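Local coordinates for choline dehydrogenase and related flavoproteins (Aspergillus oryzae, PDB 3Q9T), which oxidises formate as a flavoprotein oxidase of the glucose-methanol-choline oxidoreductase family, carrying 8-formyl-FAD at its catalytic site, at residues L352-L365 with F384-C398. Numbering follows the deposited sequence. Where two conformers were deposited one is given.
Sequences LLELVGFPRIDKYL and FSPLGQPHFELDFVC
Arg-360 reaches across to the turn at Ser-385 to Gly-388, bending at its third torsion (chi3 59°) and passing its CG over one face of the His-391 imidazole. Arg-360 NH1 donates to Ser-385 O at 2.9 Å, in the guanidinium plane and on a carbonyl lone pair, and more weakly to Gln-389 O. NE and NH2 grip the two oxygens of Asp-362 side-on through their syn lone pairs, and NH2 also forms a salt bridge with Asp-382, so several partners fix the position and rotation of the guanidinium. His-391 is fixed in turn: its ND1 accepts the Ile-361 backbone N in the ring plane at 3.0 Å, its NE2 is hydrogen-bonded to Asp-382 OD1, and Leu-365 CD2 makes a CH-pi contact on the ring face opposite Arg-360 CG, 4.0 Å from the centroid. The guanidinium and imidazole planes lie 50° apart, with NE2 over a guanidinium face rather than bonded to it.

Farther along, the strands run antiparallel. Gly-357 and Leu-394 form a hydrogen-bonded pair, both bonds nearly straight. Ile-361 CD1 meets the edge of the Phe-392 ring at CE2, 3.6 Å away, while Pro-359 CG touches Leu-394 CD1. On the other face of the sheet, Glu-393, its CG anti to the backbone N (chi1 163°), runs beside the Phe-358 ring, Glu-393 CB 3.5 Å from Phe-358 CE2. Val-356 sets both methyls against Asp-395 OD1, which lies 2.5 Å from Glu-393 OE1, so one acid is probably protonated; Asp-395 OD2 forms a salt bridge with the Arg-553 side chain, and Glu-393 OE2 accepts a hydrogen bond from the Arg-553 backbone N.

Leu-353, about 6 Å from the bound flavin cofactor between side chain and ligand, brings this face near the FAD site. Helices 167-179 and 454-473 pack on the Leu-394 side, and strands 195-204 and 415-423 continue the mixed sheet beyond 353-358 and 392-397 respectively.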
ATOM      1  N   LEU A 352       8.156  10.508  26.500  1.00 24.22           N
ATOM      2  CA  LEU A 352       8.882   9.251  26.235  1.00 20.67           C
ATOM      3  C   LEU A 352      10.094   9.366  25.322  1.00 17.67           C
ATOM      4  O   LEU A 352      10.671   8.362  24.935  1.00 24.74           O
ATOM      5  CB  LEU A 352       7.940   8.166  25.692  1.00 20.24           C
ATOM      6  CG  LEU A 352       6.606   8.038  26.424  1.00 25.86           C
ATOM      7  CD1 LEU A 352       5.667   7.048  25.719  1.00 34.66           C
ATOM      8  CD2 LEU A 352       6.831   7.646  27.878  1.00 16.82           C
ATOM      9  N   LEU A 353      10.492  10.584  24.994  1.00 20.41           N
ATOM     10  CA  LEU A 353      11.680  10.791  24.193  1.00 19.62           C
ATOM     11  C   LEU A 353      12.523  11.791  24.970  1.00 22.23           C
ATOM     12  O   LEU A 353      12.073  12.909  25.185  1.00 19.14           O
ATOM     13  CB  LEU A 353      11.286  11.394  22.845  1.00 16.54           C
ATOM     14  CG  LEU A 353      12.159  11.165  21.606  1.00 27.59           C
ATOM     15  CD1 LEU A 353      11.887  12.222  20.533  1.00 16.18           C
ATOM     16  CD2 LEU A 353      13.652  11.057  21.922  1.00 14.86           C
ATOM     17  N   GLU A 354      13.733  11.407  25.385  1.00 18.63           N
ATOM     18  CA  GLU A 354      14.542  12.276  26.265  1.00 20.65           C
ATOM     19  C   GLU A 354      15.925  12.572  25.716  1.00 21.80           C
ATOM     20  O   GLU A 354      16.498  13.628  25.999  1.00 15.99           O
ATOM     21  CB  GLU A 354      14.670  11.677  27.667  1.00 14.38           C
ATOM     22  CG  GLU A 354      13.323  11.487  28.368  1.00 16.65           C
ATOM     23  CD  GLU A 354      13.438  10.724  29.671  1.00 22.23           C
ATOM     24  OE1 GLU A 354      14.431   9.970  29.800  1.00 18.29           O
ATOM     25  OE2 GLU A 354      12.553  10.881  30.556  1.00 19.36           O
ATOM     26  N   LEU A 355      16.463  11.610  24.971  1.00 17.37           N
ATOM     27  CA  LEU A 355      17.725  11.772  24.279  1.00 17.58           C
ATOM     28  C   LEU A 355      17.490  11.664  22.781  1.00 21.27           C
ATOM     29  O   LEU A 355      16.799  10.748  22.297  1.00 18.77           O
ATOM     30  CB  LEU A 355      18.737  10.714  24.731  1.00 21.31           C
ATOM     31  CG  LEU A 355      19.258  10.915  26.150  1.00 22.86           C
ATOM     32  CD1 LEU A 355      19.834   9.631  26.711  1.00 25.37           C
ATOM     33  CD2 LEU A 355      20.274  12.069  26.211  1.00 20.86           C
ATOM     34  N   VAL A 356      18.099  12.588  22.054  1.00 17.06           N
ATOM     35  CA  VAL A 356      17.949  12.674  20.615  1.00 18.05           C
ATOM     36  C   VAL A 356      19.312  12.919  19.985  1.00 19.34           C
ATOM     37  O   VAL A 356      20.083  13.774  20.465  1.00 18.16           O
ATOM     38  CB  VAL A 356      16.982  13.840  20.227  1.00 18.31           C
ATOM     39  CG1 VAL A 356      17.015  14.092  18.730  1.00 17.64           C
ATOM     40  CG2 VAL A 356      15.565  13.561  20.725  1.00 14.73           C
ATOM     41  N   GLY A 357      19.602  12.199  18.899  1.00 18.15           N
ATOM     42  CA  GLY A 357      20.898  12.302  18.245  1.00 17.06           C
ATOM     43  C   GLY A 357      20.900  12.916  16.850  1.00 18.53           C
ATOM     44  O   GLY A 357      20.052  12.613  16.010  1.00 19.73           O
ATOM     45  N   PHE A 358      21.870  13.782  16.591  1.00 16.66           N
ATOM     46  CA  PHE A 358      21.982  14.414  15.277  1.00 22.34           C
ATOM     47  C   PHE A 358      23.354  14.168  14.645  1.00 16.61           C
ATOM     48  O   PHE A 358      24.203  15.055  14.608  1.00 20.54           O
ATOM     49  CB  PHE A 358      21.676  15.913  15.379  1.00 22.43           C
ATOM     50  CG  PHE A 358      20.276  16.217  15.855  1.00 22.76           C
ATOM     51  CD1 PHE A 358      20.030  16.517  17.180  1.00 13.82           C
ATOM     52  CD2 PHE A 358      19.203  16.185  14.969  1.00 21.72           C
ATOM     53  CE1 PHE A 358      18.739  16.798  17.607  1.00 18.91           C
ATOM     54  CE2 PHE A 358      17.923  16.471  15.388  1.00 14.36           C
ATOM     55  CZ  PHE A 358      17.689  16.772  16.708  1.00 22.49           C
ATOM     56  N   PRO A 359      23.572  12.952  14.140  1.00 17.92           N
ATOM     57  CA  PRO A 359      24.893  12.585  13.634  1.00 18.67           C
ATOM     58  C   PRO A 359      25.037  12.829  12.145  1.00 21.02           C
ATOM     59  O   PRO A 359      24.047  12.994  11.439  1.00 21.50           O
ATOM     60  CB  PRO A 359      24.924  11.084  13.875  1.00 21.08           C
ATOM     61  CG  PRO A 359      23.503  10.673  13.608  1.00 21.01           C
ATOM     62  CD  PRO A 359      22.663  11.792  14.190  1.00 18.46           C
ATOM     63  N   ARG A 360      26.279  12.878  11.689  1.00 20.53           N
ATOM     64  CA  ARG A 360      26.589  12.669  10.286  1.00 21.85           C
ATOM     65  C   ARG A 360      27.104  11.236  10.194  1.00 22.95           C
ATOM     66  O   ARG A 360      27.503  10.644  11.202  1.00 23.72           O
ATOM     67  CB  ARG A 360      27.639  13.667   9.778  1.00 21.09           C
ATOM     68  CG  ARG A 360      27.116  15.109   9.684  1.00 20.95           C
ATOM     69  CD  ARG A 360      28.141  16.051   9.051  1.00 25.90           C
ATOM     70  NE  ARG A 360      28.506  15.630   7.702  1.00 23.60           N
ATOM     71  CZ  ARG A 360      27.994  16.153   6.597  1.00 19.61           C
ATOM     72  NH1 ARG A 360      27.100  17.134   6.679  1.00 23.90           N
ATOM     73  NH2 ARG A 360      28.373  15.705   5.409  1.00 17.94           N
ATOM     74  N   ILE A 361      27.075  10.666   8.998  1.00 19.85           N
ATOM     75  CA  ILE A 361      27.488   9.284   8.826  1.00 19.16           C
ATOM     76  C   ILE A 361      28.369   9.182   7.598  1.00 20.83           C
ATOM     77  O   ILE A 361      28.300   8.218   6.833  1.00 19.05           O
ATOM     78  CB  ILE A 361      26.273   8.350   8.709  1.00 20.65           C
ATOM     79  CG1 ILE A 361      25.438   8.711   7.482  1.00 13.66           C
ATOM     80  CG2 ILE A 361      25.406   8.423   9.978  1.00 12.74           C
ATOM     81  CD1 ILE A 361      24.625   7.535   6.978  1.00 14.13           C
ATOM     82  N   ASP A 362      29.197  10.203   7.410  1.00 21.76           N
ATOM     83  CA  ASP A 362      30.118  10.228   6.279  1.00 29.75           C
ATOM     84  C   ASP A 362      30.889   8.913   6.107  1.00 23.08           C
ATOM     85  O   ASP A 362      31.040   8.401   4.994  1.00 24.72           O
ATOM     86  CB  ASP A 362      31.072  11.421   6.393  1.00 25.56           C
ATOM     87  CG  ASP A 362      30.331  12.748   6.357  1.00 27.43           C
ATOM     88  OD1 ASP A 362      30.172  13.321   5.252  1.00 23.18           O
ATOM     89  OD2 ASP A 362      29.874  13.199   7.432  1.00 21.33           O
ATOM     90  N   LYS A 363      31.345   8.338   7.200  1.00 18.99           N
ATOM     91  CA  LYS A 363      32.233   7.200   7.041  1.00 27.43           C
ATOM     92  C   LYS A 363      31.435   5.952   6.652  1.00 26.98           C
ATOM     93  O   LYS A 363      31.976   5.033   6.059  1.00 24.96           O
ATOM     94  CB  LYS A 363      33.059   6.972   8.294  1.00 20.19           C
ATOM     95  CG  LYS A 363      32.299   6.238   9.399  1.00 33.03           C
ATOM     96  CD  LYS A 363      33.072   6.263  10.704  1.00 31.04           C
ATOM     97  CE  LYS A 363      32.517   5.271  11.714  1.00 33.09           C
ATOM     98  NZ  LYS A 363      33.263   5.376  12.993  1.00 45.84           N
ATOM     99  N   TYR A 364      30.141   5.933   6.958  1.00 22.26           N
ATOM    100  CA  TYR A 364      29.308   4.834   6.472  1.00 23.56           C
ATOM    101  C   TYR A 364      29.002   5.045   5.001  1.00 23.54           C
ATOM    102  O   TYR A 364      29.038   4.107   4.203  1.00 20.19           O
ATOM    103  CB  TYR A 364      28.005   4.739   7.245  1.00 20.90           C
ATOM    104  CG  TYR A 364      28.167   4.299   8.668  1.00 16.10           C
ATOM    105  CD1 TYR A 364      28.651   5.174   9.638  1.00 17.68           C
ATOM    106  CD2 TYR A 364      27.827   3.007   9.053  1.00 16.82           C
ATOM    107  CE1 TYR A 364      28.794   4.768  10.950  1.00 20.54           C
ATOM    108  CE2 TYR A 364      27.964   2.594  10.362  1.00 16.23           C
ATOM    109  CZ  TYR A 364      28.437   3.475  11.304  1.00 21.00           C
ATOM    110  OH  TYR A 364      28.579   3.044  12.596  1.00 28.49           O
ATOM    111  N   LEU A 365      28.685   6.286   4.650  1.00 22.00           N
ATOM    112  CA  LEU A 365      28.339   6.618   3.278  1.00 22.41           C
ATOM    113  C   LEU A 365      29.524   6.269   2.373  1.00 22.33           C
ATOM    114  O   LEU A 365      29.347   5.665   1.310  1.00 20.31           O
ATOM    115  CB  LEU A 365      27.972   8.102   3.159  1.00 18.84           C
ATOM    116  CG  LEU A 365      26.520   8.624   3.100  1.00 23.58           C
ATOM    117  CD1 LEU A 365      25.436   7.602   3.324  1.00 16.13           C
ATOM    118  CD2 LEU A 365      26.339   9.804   4.042  1.00 17.18           C
ATOM    119  N   PHE A 384      23.796  15.076   0.419  1.00 18.52           N
ATOM    120  CA  PHE A 384      22.760  15.284   1.432  1.00 17.72           C
ATOM    121  C   PHE A 384      22.899  16.591   2.210  1.00 19.83           C
ATOM    122  O   PHE A 384      21.968  17.418   2.251  1.00 20.09           O
ATOM    123  CB  PHE A 384      22.714  14.100   2.415  1.00 15.63           C
ATOM    124  CG  PHE A 384      22.618  12.762   1.742  1.00 16.22           C
ATOM    125  CD1 PHE A 384      21.404  12.301   1.249  1.00 17.39           C
ATOM    126  CD2 PHE A 384      23.740  11.964   1.604  1.00 16.06           C
ATOM    127  CE1 PHE A 384      21.317  11.074   0.620  1.00 22.18           C
ATOM    128  CE2 PHE A 384      23.659  10.738   0.979  1.00 19.10           C
ATOM    129  CZ  PHE A 384      22.445  10.288   0.486  1.00 22.76           C
ATOM    130  N   SER A 385      24.055  16.769   2.832  1.00 14.23           N
ATOM    131  CA  SER A 385      24.280  17.899   3.733  1.00 17.14           C
ATOM    132  C   SER A 385      25.616  18.571   3.413  1.00 20.09           C
ATOM    133  O   SER A 385      26.558  18.477   4.198  1.00 15.88           O
ATOM    134  CB  SER A 385      24.302  17.409   5.180  1.00 18.36           C
ATOM    135  OG  SER A 385      23.057  16.865   5.570  1.00 19.05           O
ATOM    136  N   PRO A 386      25.701  19.253   2.258  1.00 19.98           N
ATOM    137  CA  PRO A 386      26.992  19.784   1.804  1.00 20.82           C
ATOM    138  C   PRO A 386      27.490  20.950   2.656  1.00 23.83           C
ATOM    139  O   PRO A 386      28.558  21.488   2.385  1.00 31.25           O
ATOM    140  CB  PRO A 386      26.683  20.284   0.392  1.00 23.28           C
ATOM    141  CG  PRO A 386      25.218  20.643   0.432  1.00 23.01           C
ATOM    142  CD  PRO A 386      24.588  19.633   1.363  1.00 21.82           C
ATOM    143  N   LEU A 387      26.725  21.333   3.668  1.00 24.01           N
ATOM    144  CA  LEU A 387      27.023  22.533   4.448  1.00 23.83           C
ATOM    145  C   LEU A 387      27.170  22.175   5.922  1.00 22.20           C
ATOM    146  O   LEU A 387      26.977  23.018   6.798  1.00 27.46           O
ATOM    147  CB  LEU A 387      25.901  23.562   4.277  1.00 21.11           C
ATOM    148  CG  LEU A 387      26.033  24.755   3.329  1.00 34.78           C
ATOM    149  CD1 LEU A 387      26.958  24.488   2.155  1.00 28.43           C
ATOM    150  CD2 LEU A 387      24.655  25.187   2.846  1.00 28.44           C
ATOM    151  N   GLY A 388      27.474  20.913   6.196  1.00 21.56           N
ATOM    152  CA  GLY A 388      27.805  20.487   7.541  1.00 18.34           C
ATOM    153  C   GLY A 388      26.629  20.078   8.405  1.00 20.98           C
ATOM    154  O   GLY A 388      26.814  19.723   9.575  1.00 20.84           O
ATOM    155  N   GLN A 389      25.421  20.126   7.846  1.00 18.44           N
ATOM    156  CA  GLN A 389      24.192  19.728   8.539  0.71 21.65           C
ATOM    157  C   GLN A 389      24.222  18.256   8.957  1.00 22.57           C
ATOM    158  O   GLN A 389      24.978  17.459   8.386  1.00 17.01           O
ATOM    159  CB  GLN A 389      22.973  19.935   7.628  0.71 21.11           C
ATOM    160  CG  GLN A 389      22.746  21.350   7.141  0.71 17.92           C
ATOM    161  CD  GLN A 389      23.132  21.533   5.678  0.71 24.05           C
ATOM    162  OE1 GLN A 389      22.404  22.166   4.908  0.71 23.24           O
ATOM    163  NE2 GLN A 389      24.286  20.983   5.291  0.71 20.41           N
ATOM    164  N   PRO A 390      23.371  17.868   9.920  1.00 16.35           N
ATOM    165  CA  PRO A 390      23.276  16.449  10.267  1.00 17.24           C
ATOM    166  C   PRO A 390      22.795  15.656   9.060  1.00 22.01           C
ATOM    167  O   PRO A 390      22.286  16.242   8.102  1.00 19.81           O
ATOM    168  CB  PRO A 390      22.171  16.417  11.328  1.00 16.76           C
ATOM    169  CG  PRO A 390      22.086  17.812  11.854  1.00 16.69           C
ATOM    170  CD  PRO A 390      22.462  18.704  10.720  1.00 16.56           C
ATOM    171  N   HIS A 391      22.963  14.341   9.104  1.00 18.35           N
ATOM    172  CA  HIS A 391      22.281  13.456   8.167  1.00 19.01           C
ATOM    173  C   HIS A 391      20.994  12.892   8.769  1.00 20.47           C
ATOM    174  O   HIS A 391      20.017  12.647   8.052  1.00 21.58           O
ATOM    175  CB  HIS A 391      23.203  12.317   7.743  1.00 14.23           C
ATOM    176  CG  HIS A 391      24.318  12.754   6.856  1.00 16.07           C
ATOM    177  ND1 HIS A 391      25.610  12.299   7.004  1.00 18.79           N
ATOM    178  CD2 HIS A 391      24.335  13.609   5.806  1.00 17.51           C
ATOM    179  CE1 HIS A 391      26.376  12.844   6.074  1.00 22.21           C
ATOM    180  NE2 HIS A 391      25.628  13.649   5.339  1.00 21.02           N
ATOM    181  N   PHE A 392      20.988  12.688  10.085  1.00 14.63           N
ATOM    182  CA  PHE A 392      19.832  12.084  10.744  1.00 17.44           C
ATOM    183  C   PHE A 392      19.430  12.785  12.017  1.00 20.61           C
ATOM    184  O   PHE A 392      20.241  13.451  12.651  1.00 17.84           O
ATOM    185  CB  PHE A 392      20.085  10.611  11.061  1.00 19.25           C
ATOM    186  CG  PHE A 392      20.170   9.747   9.843  1.00 24.44           C
ATOM    187  CD1 PHE A 392      19.051   9.051   9.399  1.00 20.79           C
ATOM    188  CD2 PHE A 392      21.361   9.656   9.119  1.00 16.84           C
ATOM    189  CE1 PHE A 392      19.125   8.262   8.250  1.00 23.00           C
ATOM    190  CE2 PHE A 392      21.447   8.872   7.976  1.00 21.22           C
ATOM    191  CZ  PHE A 392      20.326   8.176   7.533  1.00 18.83           C
ATOM    192  N   GLU A 393      18.151  12.648  12.354  1.00 21.15           N
ATOM    193  CA  GLU A 393      17.710  12.787  13.736  1.00 21.00           C
ATOM    194  C   GLU A 393      17.397  11.380  14.195  1.00 21.46           C
ATOM    195  O   GLU A 393      16.585  10.679  13.576  1.00 19.85           O
ATOM    196  CB  GLU A 393      16.473  13.681  13.885  1.00 16.56           C
ATOM    197  CG  GLU A 393      15.782  13.500  15.239  1.00 17.63           C
ATOM    198  CD  GLU A 393      14.715  14.560  15.545  1.00 20.68           C
ATOM    199  OE1 GLU A 393      13.990  14.399  16.556  1.00 19.15           O
ATOM    200  OE2 GLU A 393      14.604  15.560  14.800  1.00 17.25           O
ATOM    201  N   LEU A 394      18.076  10.954  15.252  1.00 22.30           N
ATOM    202  CA  LEU A 394      17.828   9.655  15.858  1.00 20.42           C
ATOM    203  C   LEU A 394      17.083   9.819  17.174  1.00 22.28           C
ATOM    204  O   LEU A 394      17.645  10.285  18.173  1.00 22.29           O
ATOM    205  CB  LEU A 394      19.144   8.922  16.085  1.00 22.31           C
ATOM    206  CG  LEU A 394      19.946   8.746  14.810  1.00 24.87           C
ATOM    207  CD1 LEU A 394      21.311   8.072  15.094  1.00 22.30           C
ATOM    208  CD2 LEU A 394      19.108   7.954  13.806  1.00 18.37           C
ATOM    209  N   ASP A 395      15.806   9.460  17.160  1.00 17.61           N
ATOM    210  CA  ASP A 395      14.979   9.527  18.346  1.00 18.48           C
ATOM    211  C   ASP A 395      14.971   8.202  19.055  1.00 20.25           C
ATOM    212  O   ASP A 395      14.589   7.181  18.479  1.00 21.94           O
ATOM    213  CB  ASP A 395      13.544   9.931  17.987  1.00 20.33           C
ATOM    214  CG  ASP A 395      13.499  11.225  17.212  1.00 27.30           C
ATOM    215  OD1 ASP A 395      14.169  12.203  17.647  1.00 22.67           O
ATOM    216  OD2 ASP A 395      12.826  11.250  16.156  1.00 27.54           O
ATOM    217  N   PHE A 396      15.380   8.229  20.317  1.00 17.01           N
ATOM    218  CA  PHE A 396      15.408   7.031  21.124  1.00 17.86           C
ATOM    219  C   PHE A 396      14.225   6.988  22.065  1.00 19.89           C
ATOM    220  O   PHE A 396      14.321   7.414  23.209  1.00 19.31           O
ATOM    221  CB  PHE A 396      16.729   6.960  21.876  1.00 22.44           C
ATOM    222  CG  PHE A 396      17.918   6.993  20.964  1.00 19.72           C
ATOM    223  CD1 PHE A 396      18.346   5.838  20.333  1.00 16.59           C
ATOM    224  CD2 PHE A 396      18.580   8.180  20.709  1.00 19.13           C
ATOM    225  CE1 PHE A 396      19.424   5.861  19.470  1.00 19.82           C
ATOM    226  CE2 PHE A 396      19.663   8.213  19.845  1.00 19.68           C
ATOM    227  CZ  PHE A 396      20.086   7.055  19.225  1.00 20.71           C
ATOM    228  N   VAL A 397      13.102   6.476  21.570  1.00 21.06           N
ATOM    229  CA  VAL A 397      11.866   6.441  22.345  1.00 19.17           C
ATOM    230  C   VAL A 397      11.961   5.261  23.298  1.00 24.71           C
ATOM    231  O   VAL A 397      12.229   4.142  22.873  1.00 24.89           O
ATOM    232  CB  VAL A 397      10.637   6.283  21.430  1.00 16.77           C
ATOM    233  CG1 VAL A 397       9.359   6.297  22.233  1.00 19.97           C
ATOM    234  CG2 VAL A 397      10.620   7.383  20.392  1.00 20.27           C
ATOM    235  N   CYS A 398      11.766   5.510  24.588  1.00 25.01           N
ATOM    236  CA  CYS A 398      12.019   4.478  25.595  1.00 20.88           C
ATOM    237  C   CYS A 398      10.816   3.606  25.893  1.00 21.99           C
ATOM    238  O   CYS A 398      10.506   3.352  27.056  1.00 19.52           O
ATOM    239  CB  CYS A 398      12.578   5.081  26.899  1.00 22.52           C
ATOM    240  SG  CYS A 398      11.564   6.364  27.629  1.00 21.98           S
TER
HETATM  241  O   HOH W   1      14.999   8.960  25.346  1.00 17.93           O